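Local coordinates for protein GTN Reductase (PDB 5N6G) that probably reduces activated carbon-carbon double bonds with a bound flavin mononucleotide, as an ene-reductase of the Old Yellow Enzyme family, at residues 25-34 against 65-76. Residues are numbered along the deposited sequence; the frame is centred on the assembly and turned at random.
Sequences TRNRSPGAIP and YADVPGLYKREA. With FMN (flavin mononucleotide), chain B; 8OZ (2-Phenylacrylic acid), chain C.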
ATOM      1  N   THR A  25      -0.063  -8.362  -1.421  1.00 11.77           N
ATOM      2  CA  THR A  25      -1.103  -9.048  -2.196  1.00 11.75           C
ATOM      3  C   THR A  25      -0.800 -10.534  -2.319  1.00 12.73           C
ATOM      4  O   THR A  25       0.281 -10.936  -2.772  1.00 13.82           O
ATOM      5  CB  THR A  25      -1.193  -8.402  -3.586  1.00 14.41           C
ATOM      6  OG1 THR A  25      -1.670  -7.062  -3.435  1.00 16.13           O
ATOM      7  CG2 THR A  25      -2.149  -9.149  -4.511  1.00 15.51           C
ATOM      8  N   ARG A  26      -1.758 -11.370  -1.902  1.00 14.91           N
ATOM      9  CA  ARG A  26      -1.584 -12.812  -1.966  1.00 14.09           C
ATOM     10  C   ARG A  26      -2.656 -13.528  -2.774  1.00 15.78           C
ATOM     11  O   ARG A  26      -2.511 -14.723  -3.010  1.00 15.12           O
ATOM     12  CB  ARG A  26      -1.545 -13.422  -0.545  1.00 15.46           C
ATOM     13  CG  ARG A  26      -0.637 -12.675   0.470  1.00 15.16           C
ATOM     14  CD  ARG A  26       0.829 -12.640   0.066  1.00 15.51           C
ATOM     15  NE  ARG A  26       1.334 -13.984  -0.208  1.00 16.49           N
ATOM     16  CZ  ARG A  26       1.794 -14.826   0.713  1.00 15.66           C
ATOM     17  NH1 ARG A  26       1.862 -14.461   1.988  1.00 15.95           N
ATOM     18  NH2 ARG A  26       2.195 -16.025   0.360  1.00 16.76           N
ATOM     19  N   ASN A  27      -3.708 -12.829  -3.210  1.00 14.71           N
ATOM     20  CA  ASN A  27      -4.775 -13.384  -4.065  1.00 14.81           C
ATOM     21  C   ASN A  27      -5.393 -14.665  -3.509  1.00 14.15           C
ATOM     22  O   ASN A  27      -5.582 -15.666  -4.222  1.00 15.70           O
ATOM     23  CB  ASN A  27      -4.253 -13.640  -5.475  1.00 15.92           C
ATOM     24  CG  ASN A  27      -3.505 -12.468  -6.029  1.00 19.79           C
ATOM     25  OD1 ASN A  27      -2.281 -12.416  -5.939  1.00 20.56           O
ATOM     26  ND2 ASN A  27      -4.228 -11.516  -6.610  1.00 18.89           N
ATOM     27  N   ARG A  28      -5.753 -14.616  -2.234  1.00 14.80           N
ATOM     28  CA  ARG A  28      -6.328 -15.765  -1.561  1.00 15.97           C
ATOM     29  C   ARG A  28      -7.680 -15.435  -0.942  1.00 15.13           C
ATOM     30  O   ARG A  28      -8.070 -16.029   0.064  1.00 15.92           O
ATOM     31  CB  ARG A  28      -5.349 -16.288  -0.523  1.00 15.52           C
ATOM     32  CG  ARG A  28      -4.266 -17.147  -1.186  1.00 16.67           C
ATOM     33  CD  ARG A  28      -3.178 -17.368  -0.222  1.00 17.83           C
ATOM     34  NE  ARG A  28      -2.188 -18.401  -0.527  1.00 18.21           N
ATOM     35  CZ  ARG A  28      -1.031 -18.178  -1.146  1.00 15.79           C
ATOM     36  NH1 ARG A  28      -0.741 -16.989  -1.619  1.00 16.61           N
ATOM     37  NH2 ARG A  28      -0.139 -19.143  -1.251  1.00 18.19           N
ATOM     38  N   SER A  29      -8.424 -14.506  -1.554  1.00 16.34           N
ATOM     39  CA  SER A  29      -9.746 -14.106  -1.067  1.00 16.14           C
ATOM     40  C   SER A  29     -10.775 -14.125  -2.199  1.00 15.48           C
ATOM     41  O   SER A  29     -11.217 -13.072  -2.671  1.00 18.18           O
ATOM     42  CB  SER A  29      -9.671 -12.724  -0.416  1.00 14.91           C
ATOM     43  OG  SER A  29      -8.690 -12.713   0.612  1.00 15.78           O
ATOM     44  N   PRO A  30     -11.195 -15.312  -2.629  1.00 15.90           N
ATOM     45  CA  PRO A  30     -12.226 -15.402  -3.669  1.00 19.58           C
ATOM     46  C   PRO A  30     -13.469 -14.600  -3.312  1.00 19.66           C
ATOM     47  O   PRO A  30     -13.916 -14.562  -2.159  1.00 20.75           O
ATOM     48  CB  PRO A  30     -12.522 -16.906  -3.742  1.00 24.49           C
ATOM     49  CG  PRO A  30     -11.283 -17.556  -3.241  1.00 22.36           C
ATOM     50  CD  PRO A  30     -10.720 -16.642  -2.212  1.00 17.69           C
ATOM     51  N   GLY A  31     -14.039 -13.960  -4.329  1.00 18.58           N
ATOM     52  CA  GLY A  31     -15.224 -13.157  -4.148  1.00 22.07           C
ATOM     53  C   GLY A  31     -14.970 -11.836  -3.481  1.00 22.08           C
ATOM     54  O   GLY A  31     -15.933 -11.155  -3.111  1.00 18.44           O
ATOM     55  N   ALA A  32     -13.700 -11.473  -3.280  1.00 15.29           N
ATOM     56  CA  ALA A  32     -13.332 -10.203  -2.662  1.00 15.32           C
ATOM     57  C   ALA A  32     -13.721 -10.148  -1.187  1.00 16.25           C
ATOM     58  O   ALA A  32     -13.953  -9.062  -0.643  1.00 18.18           O
ATOM     59  CB  ALA A  32     -13.957  -9.017  -3.412  1.00 21.51           C
ATOM     60  N   ILE A  33     -13.760 -11.309  -0.529  1.00 15.38           N
ATOM     61  CA  ILE A  33     -14.226 -11.430   0.848  1.00 14.52           C
ATOM     62  C   ILE A  33     -13.147 -12.155   1.639  1.00 15.85           C
ATOM     63  O   ILE A  33     -12.798 -13.295   1.312  1.00 16.72           O
ATOM     64  CB  ILE A  33     -15.560 -12.202   0.929  1.00 17.89           C
ATOM     65  CG1 ILE A  33     -16.659 -11.427   0.186  1.00 23.53           C
ATOM     66  CG2 ILE A  33     -15.982 -12.449   2.374  1.00 16.88           C
ATOM     67  CD1 ILE A  33     -17.905 -12.262  -0.114  1.00 21.29           C
ATOM     68  N   PRO A  34     -12.585 -11.557   2.698  1.00 14.73           N
ATOM     69  CA  PRO A  34     -11.635 -12.301   3.529  1.00 14.32           C
ATOM     70  C   PRO A  34     -12.297 -13.505   4.173  1.00 16.42           C
ATOM     71  O   PRO A  34     -13.466 -13.468   4.556  1.00 19.52           O
ATOM     72  CB  PRO A  34     -11.206 -11.281   4.595  1.00 16.62           C
ATOM     73  CG  PRO A  34     -11.507  -9.958   4.008  1.00 15.76           C
ATOM     74  CD  PRO A  34     -12.768 -10.190   3.208  1.00 16.79           C
ATOM     75  N   TYR A  65      -6.853  -7.312  -9.872  1.00 15.52           N
ATOM     76  CA  TYR A  65      -6.421  -8.708  -9.828  1.00 14.82           C
ATOM     77  C   TYR A  65      -7.533  -9.538  -9.214  1.00 16.05           C
ATOM     78  O   TYR A  65      -8.312  -9.055  -8.390  1.00 17.61           O
ATOM     79  CB  TYR A  65      -5.137  -8.913  -8.993  1.00 18.49           C
ATOM     80  CG  TYR A  65      -4.034  -7.973  -9.395  1.00 15.59           C
ATOM     81  CD1 TYR A  65      -4.000  -6.692  -8.903  1.00 14.30           C
ATOM     82  CD2 TYR A  65      -3.082  -8.333 -10.328  1.00 20.56           C
ATOM     83  CE1 TYR A  65      -3.035  -5.810  -9.267  1.00 16.85           C
ATOM     84  CE2 TYR A  65      -2.108  -7.436 -10.715  1.00 19.93           C
ATOM     85  CZ  TYR A  65      -2.087  -6.180 -10.169  1.00 21.24           C
ATOM     86  OH  TYR A  65      -1.127  -5.263 -10.546  1.00 20.52           O
ATOM     87  N   ALA A  66      -7.545 -10.819  -9.574  1.00 17.80           N
ATOM     88  CA  ALA A  66      -8.557 -11.720  -9.050  1.00 19.27           C
ATOM     89  C   ALA A  66      -8.262 -12.143  -7.611  1.00 16.11           C
ATOM     90  O   ALA A  66      -7.112 -12.189  -7.157  1.00 17.30           O
ATOM     91  CB  ALA A  66      -8.652 -12.971  -9.917  1.00 23.22           C
ATOM     92  N   ASP A  67      -9.340 -12.460  -6.893  1.00 14.71           N
ATOM     93  CA  ASP A  67      -9.293 -13.052  -5.559  1.00 16.45           C
ATOM     94  C   ASP A  67      -8.609 -12.134  -4.548  1.00 19.21           C
ATOM     95  O   ASP A  67      -7.935 -12.606  -3.627  1.00 16.39           O
ATOM     96  CB  ASP A  67      -8.621 -14.435  -5.595  1.00 18.88           C
ATOM     97  CG  ASP A  67      -9.453 -15.471  -6.363  1.00 22.85           C
ATOM     98  OD1 ASP A  67     -10.637 -15.226  -6.650  1.00 25.67           O
ATOM     99  OD2 ASP A  67      -8.911 -16.531  -6.708  1.00 31.53           O
ATOM    100  N   VAL A  68      -8.789 -10.827  -4.721  1.00 14.40           N
ATOM    101  CA  VAL A  68      -8.272  -9.814  -3.812  1.00 14.58           C
ATOM    102  C   VAL A  68      -9.405  -9.355  -2.902  1.00 14.80           C
ATOM    103  O   VAL A  68     -10.500  -9.045  -3.408  1.00 13.92           O
ATOM    104  CB  VAL A  68      -7.701  -8.622  -4.592  1.00 14.09           C
ATOM    105  CG1 VAL A  68      -7.458  -7.429  -3.708  1.00 16.09           C
ATOM    106  CG2 VAL A  68      -6.434  -9.036  -5.312  1.00 16.25           C
ATOM    107  N   PRO A  69      -9.190  -9.287  -1.592  1.00 14.83           N
ATOM    108  CA  PRO A  69     -10.268  -8.870  -0.689  1.00 13.49           C
ATOM    109  C   PRO A  69     -10.498  -7.375  -0.813  1.00 13.76           C
ATOM    110  O   PRO A  69      -9.555  -6.597  -0.925  1.00 15.98           O
ATOM    111  CB  PRO A  69      -9.718  -9.225   0.696  1.00 14.64           C
ATOM    112  CG  PRO A  69      -8.263  -9.041   0.536  1.00 18.10           C
ATOM    113  CD  PRO A  69      -7.945  -9.543  -0.852  1.00 15.91           C
ATOM    114  N   GLY A  70     -11.768  -6.968  -0.780  1.00 15.79           N
ATOM    115  CA  GLY A  70     -12.131  -5.572  -0.851  1.00 14.68           C
ATOM    116  C   GLY A  70     -12.780  -5.032   0.416  1.00 16.20           C
ATOM    117  O   GLY A  70     -12.877  -5.706   1.440  1.00 14.52           O
ATOM    118  N   LEU A  71     -13.234  -3.772   0.323  1.00 15.86           N
ATOM    119  CA  LEU A  71     -13.969  -3.111   1.394  1.00 14.54           C
ATOM    120  C   LEU A  71     -15.359  -2.668   0.949  1.00 18.90           C
ATOM    121  O   LEU A  71     -15.957  -1.803   1.585  1.00 23.10           O
ATOM    122  CB  LEU A  71     -13.168  -1.917   1.912  1.00 18.62           C
ATOM    123  CG  LEU A  71     -12.014  -2.331   2.817  1.00 17.28           C
ATOM    124  CD1 LEU A  71     -11.083  -1.140   3.025  1.00 26.99           C
ATOM    125  CD2 LEU A  71     -12.522  -2.867   4.140  1.00 20.65           C
ATOM    126  N   TYR A  72     -15.901  -3.264  -0.115  1.00 15.77           N
ATOM    127  CA  TYR A  72     -17.136  -2.757  -0.722  1.00 18.13           C
ATOM    128  C   TYR A  72     -18.297  -3.745  -0.667  1.00 19.65           C
ATOM    129  O   TYR A  72     -19.374  -3.468  -1.230  1.00 22.09           O
ATOM    130  CB  TYR A  72     -16.850  -2.325  -2.168  1.00 17.54           C
ATOM    131  CG  TYR A  72     -16.217  -3.383  -3.048  1.00 15.87           C
ATOM    132  CD1 TYR A  72     -17.000  -4.310  -3.735  1.00 15.72           C
ATOM    133  CD2 TYR A  72     -14.837  -3.474  -3.169  1.00 14.31           C
ATOM    134  CE1 TYR A  72     -16.421  -5.275  -4.552  1.00 17.76           C
ATOM    135  CE2 TYR A  72     -14.247  -4.436  -3.960  1.00 18.12           C
ATOM    136  CZ  TYR A  72     -15.027  -5.335  -4.645  1.00 18.23           C
ATOM    137  OH  TYR A  72     -14.435  -6.298  -5.438  1.00 18.38           O
ATOM    138  N   LYS A  73     -18.140  -4.872   0.009  1.00 17.09           N
ATOM    139  CA  LYS A  73     -19.231  -5.796   0.296  1.00 18.33           C
ATOM    140  C   LYS A  73     -19.405  -5.912   1.799  1.00 20.80           C
ATOM    141  O   LYS A  73     -18.415  -5.884   2.538  1.00 16.76           O
ATOM    142  CB  LYS A  73     -18.952  -7.194  -0.290  1.00 16.51           C
ATOM    143  CG  LYS A  73     -18.816  -7.254  -1.797  1.00 21.54           C
ATOM    144  CD  LYS A  73     -18.536  -8.682  -2.258  1.00 21.64           C
ATOM    145  CE  LYS A  73     -18.438  -8.774  -3.773  1.00 31.69           C
ATOM    146  NZ  LYS A  73     -18.348 -10.186  -4.220  1.00 27.73           N
ATOM    147  N   ARG A  74     -20.661  -6.049   2.253  1.00 20.18           N
ATOM    148  CA  ARG A  74     -20.907  -6.249   3.677  1.00 20.54           C
ATOM    149  C   ARG A  74     -20.182  -7.481   4.176  1.00 17.92           C
ATOM    150  O   ARG A  74     -19.631  -7.484   5.282  1.00 16.97           O
ATOM    151  CB  ARG A  74     -22.405  -6.400   3.971  1.00 19.76           C
ATOM    152  CG  ARG A  74     -23.246  -5.214   3.582  1.00 20.80           C
ATOM    153  CD  ARG A  74     -22.844  -3.964   4.354  1.00 20.00           C
ATOM    154  NE  ARG A  74     -22.903  -4.134   5.799  1.00 30.18           N
ATOM    155  CZ  ARG A  74     -22.295  -3.320   6.659  1.00 33.49           C
ATOM    156  NH1 ARG A  74     -21.575  -2.295   6.220  1.00 29.35           N
ATOM    157  NH2 ARG A  74     -22.397  -3.533   7.956  1.00 34.05           N
ATOM    158  N   GLU A  75     -20.214  -8.550   3.383  1.00 17.70           N
ATOM    159  CA  GLU A  75     -19.544  -9.784   3.758  1.00 17.15           C
ATOM    160  C   GLU A  75     -18.047  -9.574   3.907  1.00 15.43           C
ATOM    161  O   GLU A  75     -17.412 -10.241   4.732  1.00 17.23           O
ATOM    162  CB  GLU A  75     -19.819 -10.853   2.707  1.00 20.05           C
ATOM    163  CG  GLU A  75     -21.268 -11.337   2.691  1.00 22.73           C
ATOM    164  CD  GLU A  75     -22.218 -10.455   1.873  1.00 23.85           C
ATOM    165  OE1 GLU A  75     -21.774  -9.409   1.323  1.00 20.46           O
ATOM    166  OE2 GLU A  75     -23.414 -10.835   1.765  1.00 25.68           O
ATOM    167  N   ALA A  76     -17.475  -8.660   3.118  1.00 16.14           N
ATOM    168  CA  ALA A  76     -16.041  -8.384   3.205  1.00 16.50           C
ATOM    169  C   ALA A  76     -15.722  -7.656   4.502  1.00 18.74           C
ATOM    170  O   ALA A  76     -14.733  -7.961   5.174  1.00 16.58           O
ATOM    171  CB  ALA A  76     -15.572  -7.549   2.008  1.00 16.90           C
TER
HETATM  172  N1  FMN B 401       3.133  -3.315  -2.206  1.00 13.95           N
HETATM  173  C2  FMN B 401       1.977  -2.630  -1.923  1.00 14.56           C
HETATM  174  O2  FMN B 401       1.980  -1.400  -1.694  1.00 13.88           O
HETATM  175  N3  FMN B 401       0.783  -3.315  -1.856  1.00 13.78           N
HETATM  176  C4  FMN B 401       0.610  -4.665  -2.095  1.00 18.21           C
HETATM  177  O4  FMN B 401      -0.496  -5.189  -1.965  1.00 15.09           O
HETATM  178  C4A FMN B 401       1.827  -5.374  -2.424  1.00 15.82           C
HETATM  179  N5  FMN B 401       1.755  -6.664  -2.632  1.00 17.57           N
HETATM  180  C5A FMN B 401       2.944  -7.356  -2.786  1.00 14.45           C
HETATM  181  C6  FMN B 401       2.894  -8.741  -2.892  1.00 13.65           C
HETATM  182  C7  FMN B 401       4.058  -9.495  -2.932  1.00 16.15           C
HETATM  183  C7M FMN B 401       3.952 -10.997  -3.014  1.00 17.99           C
HETATM  184  C8  FMN B 401       5.304  -8.859  -2.877  1.00 14.99           C
HETATM  185  C8M FMN B 401       6.584  -9.649  -2.854  1.00 15.24           C
HETATM  186  C9  FMN B 401       5.363  -7.470  -2.795  1.00 13.99           C
HETATM  187  C9A FMN B 401       4.189  -6.719  -2.739  1.00 12.77           C
HETATM  188  N10 FMN B 401       4.215  -5.322  -2.541  1.00 13.01           N
HETATM  189  C10 FMN B 401       3.051  -4.616  -2.409  1.00 16.36           C
HETATM  190  C1' FMN B 401       5.513  -4.676  -2.293  1.00 13.76           C
HETATM  191  C2' FMN B 401       5.969  -4.905  -0.858  1.00 13.24           C
HETATM  192  O2' FMN B 401       5.090  -4.248   0.062  1.00 14.00           O
HETATM  193  C3' FMN B 401       7.398  -4.429  -0.597  1.00 13.06           C
HETATM  194  O3' FMN B 401       7.515  -3.053  -0.954  1.00 17.08           O
HETATM  195  C4' FMN B 401       8.456  -5.218  -1.366  1.00 13.82           C
HETATM  196  O4' FMN B 401       8.286  -6.620  -1.143  1.00 16.59           O
HETATM  197  C5' FMN B 401       9.867  -4.780  -1.018  1.00 15.21           C
HETATM  198  O5' FMN B 401      10.142  -5.029   0.375  1.00 15.69           O
HETATM  199  P   FMN B 401      11.051  -6.256   0.928  1.00 18.04           P
HETATM  200  O1P FMN B 401      12.431  -6.028   0.350  1.00 19.42           O
HETATM  201  O2P FMN B 401      10.419  -7.515   0.357  1.00 18.55           O
HETATM  202  O3P FMN B 401      10.970  -6.141   2.406  1.00 17.50           O
HETATM  203  C4  8OZ C 402       2.293  -7.728  -6.452  1.00 24.17           C
HETATM  204  C5  8OZ C 402       1.288  -8.344  -7.161  1.00 23.42           C
HETATM  205  C6  8OZ C 402       0.093  -7.689  -7.359  1.00 28.31           C
HETATM  206  C7  8OZ C 402      -0.106  -6.425  -6.835  1.00 21.93           C
HETATM  207  C8  8OZ C 402       1.699  -3.432  -5.508  1.00 18.48           C
HETATM  208  C   8OZ C 402      -0.514  -4.251  -4.836  1.00 19.81           C
HETATM  209  O   8OZ C 402       1.592  -2.418  -4.861  1.00 17.49           O
HETATM  210  C1  8OZ C 402       0.640  -4.491  -5.441  1.00 19.64           C
HETATM  211  C2  8OZ C 402       0.895  -5.801  -6.102  1.00 25.46           C
HETATM  212  C3  8OZ C 402       2.108  -6.461  -5.928  1.00 27.12           C
HETATM  213  O1  8OZ C 402       2.715  -3.651  -6.308  1.00 23.76           O
HETATM  214  O   HOH W   1      -5.950 -16.645  -6.910  1.00 44.07           O
HETATM  215  O   HOH W   2     -12.939 -14.098  -6.964  1.00 31.97           O
HETATM  216  O   HOH W   3     -15.368  -6.349  -1.175  1.00 19.99           O
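Two loops of the Old Yellow Enzyme TIM barrel, one following strand 19-21 and the other leading into helix 74-89, pack together beside the flavin, where Asn27 reaches across to the backbone of Ala66. With CG anti to its own carbonyl carbon (chi1 -48°), the Asn27 amide is directed at Ala66 O: ND2 donates to it over 3.0 Å, the acceptor lying close to the amide plane and the N-H...O angle 163°. Further along, Ser29 N donates to Asp67 O (2.9 Å), while one water links Asp67 OD2 to Asn27 O and another links OD1 to Gly31 N. Ala32 O accepts from Gly70 N (3.0 Å), and the extended Lys73 chain brings NZ to Gly31 O at 2.8 Å. Pro34 CG meets Pro69 CB at 3.8 Å, with Trp80 touching both prolines. At the pocket end, Thr25 donates to FMN N5 through its N and to FMN O4 through OG1, and the phenyl of 2-phenylacrylic acid, C6 foremost, approaches one face of the Tyr65 ring near its rim, the two planes steeply inclined. All four direct hydrogen bonds end on main-chain carbonyls, tying together two loops that bring Thr25 to the flavin and Tyr65 to the 2-phenylacrylic acid pocket.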